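Local coordinates for protein Succinylglutamatedesuccinylase/aspartoacylase (Rhodobacter sphaeroides 2.4.1, PDB 3CDX) that probably hydrolyses linear amide or ester bonds as a metal-dependent enzyme of the succinylglutamate desuccinylase/aspartoacylase family, and binds a calcium ion in this crystal, at residues G61-E66 and D103-P108; G39-P44 and V95-I100. All blocks are in the same frame, centred on the assembly; numbering follows the deposited sequence.

Interaction 1: G61-E66 and D103-P108; sequences GVHGDE and DTRLSP. With CA (calcium ion), chain G.
The guanidinium of Arg105 lies flat on one face of the His63 imidazole, centres 3.9 Å apart and planes 29° from parallel. Both side chains run the same way: the arginine CG, anti to the backbone N (chi1 -171°), lies over the ring, 3.8 Å from its centroid in a CH-pi contact, and the extended chain beyond it carries the guanidinium onto the same face. His63 ND1 binds the calcium ion at 2.4 Å, while NE2 is hydrogen-bonded to Asp113, which also takes a salt bridge from Arg105 NE. Glu66 grips the ion with both carboxylate oxygens, and His149 completes the protein ligands. The arrangement is the His-x-x-Glu plus His metal site of the M14-like zinc hydrolases, here carrying calcium; a type I turn from His63 to Glu66 brings its first two ligands together. Glu66 OE2 comes obliquely to within 3.4 Å of Arg105 NH1, and one water joins the pair to Asp65: it accepts from NH1 at 3.0 Å and lies within hydrogen-bonding distance of OE2 and Asp65 OD1. The Asp65 carboxylate stands steeply to the guanidinium, at 72°. Its OD2 is hydrogen-bonded to His153 and accepts from a second water, itself an acceptor from Arg105 N.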
ATOM      1  N   GLY A  61     -17.663  -8.582  18.044  1.00 22.42           N
ATOM      2  CA  GLY A  61     -16.925  -7.785  17.056  1.00 22.55           C
ATOM      3  C   GLY A  61     -15.573  -7.321  17.566  1.00 23.21           C
ATOM      4  O   GLY A  61     -15.043  -6.315  17.113  1.00 22.52           O
ATOM      5  N   VAL A  62     -14.993  -8.085  18.498  1.00 23.63           N
ATOM      6  CA  VAL A  62     -13.620  -7.835  18.923  1.00 24.16           C
ATOM      7  C   VAL A  62     -12.707  -8.010  17.715  1.00 23.76           C
ATOM      8  O   VAL A  62     -11.715  -7.300  17.573  1.00 22.71           O
ATOM      9  CB  VAL A  62     -13.243  -8.754  20.114  1.00 23.95           C
ATOM     10  CG1 VAL A  62     -11.716  -8.923  20.266  1.00 25.11           C
ATOM     11  CG2 VAL A  62     -13.886  -8.185  21.412  1.00 24.63           C
ATOM     12  N   HIS A  63     -13.070  -8.966  16.848  1.00 24.30           N
ATOM     13  CA  HIS A  63     -12.515  -9.099  15.512  1.00 24.15           C
ATOM     14  C   HIS A  63     -13.573  -8.672  14.512  1.00 24.96           C
ATOM     15  O   HIS A  63     -14.739  -9.050  14.630  1.00 24.84           O
ATOM     16  CB  HIS A  63     -12.029 -10.539  15.259  1.00 25.32           C
ATOM     17  CG  HIS A  63     -10.803 -10.894  16.054  1.00 23.88           C
ATOM     18  ND1 HIS A  63     -10.671 -12.084  16.735  1.00 23.58           N
ATOM     19  CD2 HIS A  63      -9.664 -10.199  16.300  1.00 22.98           C
ATOM     20  CE1 HIS A  63      -9.509 -12.112  17.370  1.00 21.86           C
ATOM     21  NE2 HIS A  63      -8.870 -10.984  17.112  1.00 21.09           N
ATOM     22  N   GLY A  64     -13.185  -7.829  13.568  1.00 24.96           N
ATOM     23  CA  GLY A  64     -14.156  -7.206  12.682  1.00 23.64           C
ATOM     24  C   GLY A  64     -14.902  -8.176  11.775  1.00 22.89           C
ATOM     25  O   GLY A  64     -16.043  -7.882  11.363  1.00 22.51           O
ATOM     26  N   ASP A  65     -14.271  -9.310  11.473  1.00 22.49           N
ATOM     27  CA  ASP A  65     -14.835 -10.320  10.555  1.00 24.09           C
ATOM     28  C   ASP A  65     -15.578 -11.470  11.267  1.00 24.09           C
ATOM     29  O   ASP A  65     -15.847 -12.505  10.680  1.00 25.29           O
ATOM     30  CB  ASP A  65     -13.744 -10.895   9.622  1.00 24.56           C
ATOM     31  CG  ASP A  65     -12.604 -11.590  10.376  1.00 25.21           C
ATOM     32  OD1 ASP A  65     -12.449 -11.435  11.606  1.00 23.43           O
ATOM     33  OD2 ASP A  65     -11.819 -12.277   9.712  1.00 25.71           O
ATOM     34  N   GLU A  66     -15.872 -11.301  12.544  1.00 23.63           N
ATOM     35  CA  GLU A  66     -16.584 -12.348  13.262  1.00 23.41           C
ATOM     36  C   GLU A  66     -17.956 -11.805  13.582  1.00 22.66           C
ATOM     37  O   GLU A  66     -18.089 -11.025  14.494  1.00 22.90           O
ATOM     38  CB  GLU A  66     -15.792 -12.744  14.485  1.00 22.15           C
ATOM     39  CG  GLU A  66     -14.481 -13.311  14.069  1.00 25.54           C
ATOM     40  CD  GLU A  66     -13.552 -13.597  15.202  1.00 27.80           C
ATOM     41  OE1 GLU A  66     -14.002 -13.547  16.382  1.00 27.67           O
ATOM     42  OE2 GLU A  66     -12.358 -13.842  14.888  1.00 27.35           O
ATOM     43  N   ASP A 103     -13.927  -5.203   7.579  1.00 22.87           N
ATOM     44  CA  ASP A 103     -14.223  -6.646   7.543  1.00 23.73           C
ATOM     45  C   ASP A 103     -12.965  -7.474   7.751  1.00 23.13           C
ATOM     46  O   ASP A 103     -12.742  -8.475   7.077  1.00 23.42           O
ATOM     47  CB  ASP A 103     -15.004  -7.075   6.270  1.00 23.88           C
ATOM     48  CG  ASP A 103     -15.608  -8.510   6.376  1.00 26.39           C
ATOM     49  OD1 ASP A 103     -15.624  -9.093   7.475  1.00 27.09           O
ATOM     50  OD2 ASP A 103     -16.120  -9.051   5.367  1.00 32.02           O
ATOM     51  N   THR A 104     -12.125  -7.071   8.701  1.00 23.93           N
ATOM     52  CA  THR A 104     -10.886  -7.810   8.917  1.00 24.75           C
ATOM     53  C   THR A 104     -10.720  -8.199  10.378  1.00 23.90           C
ATOM     54  O   THR A 104     -11.316  -7.596  11.254  1.00 24.47           O
ATOM     55  CB  THR A 104      -9.601  -7.007   8.441  1.00 24.11           C
ATOM     56  OG1 THR A 104      -9.563  -5.749   9.112  1.00 27.10           O
ATOM     57  CG2 THR A 104      -9.636  -6.747   6.942  1.00 25.16           C
ATOM     58  N   ARG A 105      -9.870  -9.200  10.611  1.00 24.64           N
ATOM     59  CA  ARG A 105      -9.429  -9.597  11.946  1.00 23.76           C
ATOM     60  C   ARG A 105      -8.535  -8.528  12.559  1.00 24.52           C
ATOM     61  O   ARG A 105      -8.769  -8.132  13.717  1.00 25.14           O
ATOM     62  CB  ARG A 105      -8.654 -10.904  11.862  1.00 23.78           C
ATOM     63  CG  ARG A 105      -8.355 -11.502  13.223  1.00 23.60           C
ATOM     64  CD  ARG A 105      -7.528 -12.775  13.049  1.00 24.63           C
ATOM     65  NE  ARG A 105      -7.090 -13.309  14.337  1.00 23.79           N
ATOM     66  CZ  ARG A 105      -7.811 -14.135  15.083  1.00 27.21           C
ATOM     67  NH1 ARG A 105      -9.018 -14.523  14.682  1.00 29.65           N
ATOM     68  NH2 ARG A 105      -7.334 -14.565  16.235  1.00 28.97           N
ATOM     69  N   LEU A 106      -7.506  -8.088  11.802  1.00 24.06           N
ATOM     70  CA  LEU A 106      -6.521  -7.098  12.254  1.00 24.46           C
ATOM     71  C   LEU A 106      -7.054  -5.708  12.012  1.00 24.56           C
ATOM     72  O   LEU A 106      -7.887  -5.504  11.109  1.00 24.35           O
ATOM     73  CB  LEU A 106      -5.178  -7.230  11.470  1.00 25.11           C
ATOM     74  CG  LEU A 106      -4.526  -8.629  11.386  1.00 27.45           C
ATOM     75  CD1 LEU A 106      -3.070  -8.557  10.881  1.00 28.04           C
ATOM     76  CD2 LEU A 106      -4.607  -9.346  12.697  1.00 30.51           C
ATOM     77  N   SER A 107      -6.564  -4.754  12.801  1.00 24.12           N
ATOM     78  CA  SER A 107      -6.999  -3.365  12.722  1.00 24.95           C
ATOM     79  C   SER A 107      -6.413  -2.638  11.523  1.00 25.61           C
ATOM     80  O   SER A 107      -5.196  -2.624  11.358  1.00 24.58           O
ATOM     81  CB  SER A 107      -6.541  -2.622  13.973  1.00 25.33           C
ATOM     82  OG  SER A 107      -6.995  -1.278  13.977  1.00 27.45           O
ATOM     83  N   PRO A 108      -7.262  -1.965  10.724  1.00 25.86           N
ATOM     84  CA  PRO A 108      -6.651  -1.164   9.642  1.00 26.59           C
ATOM     85  C   PRO A 108      -6.057   0.161  10.185  1.00 27.57           C
ATOM     86  O   PRO A 108      -5.481   0.934   9.418  1.00 28.22           O
ATOM     87  CB  PRO A 108      -7.852  -0.843   8.714  1.00 26.55           C
ATOM     88  CG  PRO A 108      -9.016  -0.748   9.693  1.00 27.21           C
ATOM     89  CD  PRO A 108      -8.732  -1.842  10.752  1.00 25.12           C
TER
HETATM   90 CA    CA G 401     -11.975 -13.999  17.263  1.00 51.54          CA
HETATM   91  O   HOH W   1     -11.001 -13.380  12.736  1.00 24.20           O
HETATM   92  O   HOH W   2      -9.725 -11.095   8.421  1.00 26.20           O

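Interaction 2: G39-P44 and V95-I100; sequences GTVEIP and VNMPAI
Val95 meets Ile43 through its backbone: the CD1 methyl of the isoleucine comes to 3.2 Å from Val95 O, and its CG2 methyl lies close to the same oxygen. Here, in this alpha/beta fold, the start of strand 40-50 packs against the turn that leads into helix 97-102. The valine's own side chain points away from the strand and packs on Leu130 and Leu134 of helix 126-138. Asn96, at the N-cap position and the centre of an inverse gamma turn, also turns its side chain from the strand; its ND2 is hydrogen-bonded to Val62 O, which ties the helix start to the metal-binding loop. Met97 has the largest share of the contact. Its CB presses on Val41 CG2 at 3.5 Å, tighter than usual for two carbons, and lies 4.0 Å from Ile43 CD1, the Ile43 and Met97 side chains sliding past each other in opposite directions. Val41 offers that methyl because CG2 is anti to its backbone N, with CG1 between N and the carbonyl carbon (chi1 56°). The methionine then bends at chi2 (-57°) and chi3 (-51°), and its chain crosses the Pro44 ring at about a right angle. Glu301 of the third subunit packs on Met97, and Val300 of that subunit on Pro44, so the subunit interface borders this patch. At Pro98 the ring also packs on Phe126, the first residue of helix 126-138, a neighbour it shares with Val41, while Pro98 CD stands 4.2 Å from Val41 CG2.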
ATOM      1  N   GLY A  39     -10.452  13.382  14.991  1.00 26.91           N
ATOM      2  CA  GLY A  39     -11.537  12.462  14.643  1.00 27.70           C
ATOM      3  C   GLY A  39     -11.828  11.483  15.769  1.00 28.52           C
ATOM      4  O   GLY A  39     -11.001  11.304  16.685  1.00 27.99           O
ATOM      5  N   THR A  40     -12.997  10.840  15.699  1.00 29.18           N
ATOM      6  CA  THR A  40     -13.430   9.887  16.722  1.00 30.62           C
ATOM      7  C   THR A  40     -14.101   8.677  16.058  1.00 31.43           C
ATOM      8  O   THR A  40     -14.707   8.800  14.979  1.00 32.41           O
ATOM      9  CB  THR A  40     -14.452  10.498  17.760  1.00 31.69           C
ATOM     10  OG1 THR A  40     -15.710  10.750  17.132  1.00 35.10           O
ATOM     11  CG2 THR A  40     -13.979  11.801  18.398  1.00 29.96           C
ATOM     12  N   VAL A  41     -13.998   7.507  16.679  1.00 30.02           N
ATOM     13  CA  VAL A  41     -14.827   6.394  16.263  1.00 29.63           C
ATOM     14  C   VAL A  41     -15.844   6.112  17.390  1.00 28.69           C
ATOM     15  O   VAL A  41     -15.478   6.001  18.565  1.00 28.38           O
ATOM     16  CB  VAL A  41     -13.955   5.164  15.865  1.00 30.26           C
ATOM     17  CG1 VAL A  41     -13.089   4.813  16.955  1.00 32.07           C
ATOM     18  CG2 VAL A  41     -14.802   3.957  15.519  1.00 31.39           C
ATOM     19  N   GLU A  42     -17.115   6.015  17.026  1.00 27.66           N
ATOM     20  CA  GLU A  42     -18.183   5.724  17.978  1.00 27.98           C
ATOM     21  C   GLU A  42     -18.384   4.217  18.140  1.00 26.82           C
ATOM     22  O   GLU A  42     -18.672   3.486  17.167  1.00 25.79           O
ATOM     23  CB  GLU A  42     -19.489   6.389  17.530  1.00 27.38           C
ATOM     24  CG  GLU A  42     -19.438   7.920  17.694  1.00 29.75           C
ATOM     25  CD  GLU A  42     -20.551   8.689  16.966  1.00 29.91           C
ATOM     26  OE1 GLU A  42     -21.400   8.097  16.275  1.00 30.67           O
ATOM     27  OE2 GLU A  42     -20.550   9.928  17.079  1.00 34.87           O
ATOM     28  N   ILE A  43     -18.259   3.771  19.386  1.00 26.36           N
ATOM     29  CA  ILE A  43     -18.372   2.364  19.711  1.00 25.04           C
ATOM     30  C   ILE A  43     -19.716   2.192  20.438  1.00 23.61           C
ATOM     31  O   ILE A  43     -19.877   2.665  21.559  1.00 22.56           O
ATOM     32  CB  ILE A  43     -17.216   1.881  20.636  1.00 25.26           C
ATOM     33  CG1 ILE A  43     -15.832   2.353  20.182  1.00 25.10           C
ATOM     34  CG2 ILE A  43     -17.298   0.328  20.884  1.00 25.14           C
ATOM     35  CD1 ILE A  43     -15.150   1.614  19.056  1.00 29.11           C
ATOM     36  N   PRO A  44     -20.682   1.521  19.800  1.00 23.72           N
ATOM     37  CA  PRO A  44     -21.995   1.329  20.456  1.00 24.11           C
ATOM     38  C   PRO A  44     -21.977   0.570  21.808  1.00 24.45           C
ATOM     39  O   PRO A  44     -21.365  -0.494  21.923  1.00 23.05           O
ATOM     40  CB  PRO A  44     -22.831   0.581  19.398  1.00 23.16           C
ATOM     41  CG  PRO A  44     -21.863   0.090  18.368  1.00 23.54           C
ATOM     42  CD  PRO A  44     -20.644   0.955  18.429  1.00 23.58           C
ATOM     43  N   VAL A  95     -17.217  -4.068  19.018  1.00 22.39           N
ATOM     44  CA  VAL A  95     -16.176  -3.425  19.806  1.00 22.33           C
ATOM     45  C   VAL A  95     -15.116  -2.751  18.885  1.00 22.42           C
ATOM     46  O   VAL A  95     -14.809  -1.582  19.052  1.00 22.11           O
ATOM     47  CB  VAL A  95     -15.480  -4.455  20.712  1.00 23.48           C
ATOM     48  CG1 VAL A  95     -14.191  -3.856  21.356  1.00 22.89           C
ATOM     49  CG2 VAL A  95     -16.428  -4.933  21.822  1.00 23.04           C
ATOM     50  N   ASN A  96     -14.578  -3.502  17.928  1.00 22.07           N
ATOM     51  CA  ASN A  96     -13.476  -3.045  17.084  1.00 22.45           C
ATOM     52  C   ASN A  96     -14.035  -2.445  15.808  1.00 22.26           C
ATOM     53  O   ASN A  96     -13.922  -3.028  14.710  1.00 23.33           O
ATOM     54  CB  ASN A  96     -12.578  -4.259  16.801  1.00 22.84           C
ATOM     55  CG  ASN A  96     -11.185  -3.881  16.306  1.00 23.82           C
ATOM     56  OD1 ASN A  96     -10.899  -2.711  16.006  1.00 25.67           O
ATOM     57  ND2 ASN A  96     -10.311  -4.892  16.197  1.00 21.56           N
ATOM     58  N   MET A  97     -14.672  -1.288  15.947  1.00 22.36           N
ATOM     59  CA  MET A  97     -15.367  -0.649  14.818  1.00 22.78           C
ATOM     60  C   MET A  97     -14.545  -0.469  13.538  1.00 22.78           C
ATOM     61  O   MET A  97     -15.027  -0.783  12.450  1.00 21.72           O
ATOM     62  CB  MET A  97     -15.974   0.689  15.238  1.00 23.53           C
ATOM     63  CG  MET A  97     -17.416   0.533  15.816  1.00 27.25           C
ATOM     64  SD  MET A  97     -18.613  -0.269  14.675  1.00 27.03           S
ATOM     65  CE  MET A  97     -18.488   0.569  13.173  1.00 26.55           C
ATOM     66  N   PRO A  98     -13.279   0.006  13.656  1.00 23.19           N
ATOM     67  CA  PRO A  98     -12.512   0.106  12.382  1.00 22.56           C
ATOM     68  C   PRO A  98     -12.304  -1.225  11.653  1.00 22.36           C
ATOM     69  O   PRO A  98     -12.331  -1.272  10.407  1.00 22.20           O
ATOM     70  CB  PRO A  98     -11.169   0.737  12.815  1.00 23.16           C
ATOM     71  CG  PRO A  98     -11.479   1.423  14.201  1.00 23.65           C
ATOM     72  CD  PRO A  98     -12.508   0.501  14.831  1.00 22.80           C
ATOM     73  N   ALA A  99     -12.083  -2.306  12.394  1.00 22.19           N
ATOM     74  CA  ALA A  99     -11.874  -3.619  11.760  1.00 22.12           C
ATOM     75  C   ALA A  99     -13.190  -4.178  11.234  1.00 22.44           C
ATOM     76  O   ALA A  99     -13.217  -4.961  10.269  1.00 22.12           O
ATOM     77  CB  ALA A  99     -11.230  -4.605  12.757  1.00 21.40           C
ATOM     78  N   ILE A 100     -14.279  -3.802  11.904  1.00 23.04           N
ATOM     79  CA  ILE A 100     -15.630  -4.148  11.460  1.00 23.92           C
ATOM     80  C   ILE A 100     -15.875  -3.515  10.071  1.00 24.92           C
ATOM     81  O   ILE A 100     -16.315  -4.190   9.123  1.00 24.02           O
ATOM     82  CB  ILE A 100     -16.667  -3.708  12.523  1.00 23.38           C
ATOM     83  CG1 ILE A 100     -16.577  -4.645  13.725  1.00 23.47           C
ATOM     84  CG2 ILE A 100     -18.124  -3.695  11.959  1.00 23.81           C
ATOM     85  CD1 ILE A 100     -17.497  -4.260  14.892  1.00 23.00           C
TER

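Overall arrangement
After strand 21-30 the chain lays down 39-44 at the start of strand 40-50, then runs through strand 55-60 into the metal-binding loop 61-66. Helix 68-79 and strand 87-92 follow before 95-100 returns to strand 40-50 and closes interaction 2. Helix 97-102 ends directly ahead of 103-108, which comes back to 61-66 and closes interaction 1. The two loops therefore cross, each opening before the other has closed. Their centres lie 11 Å apart and they touch: Gly61 O and Asn96 N are 3.0 Å apart, a probable hydrogen bond, and Gly64 packs on Ile100. Helix 97-102 thus links strand 40-50 to the calcium site.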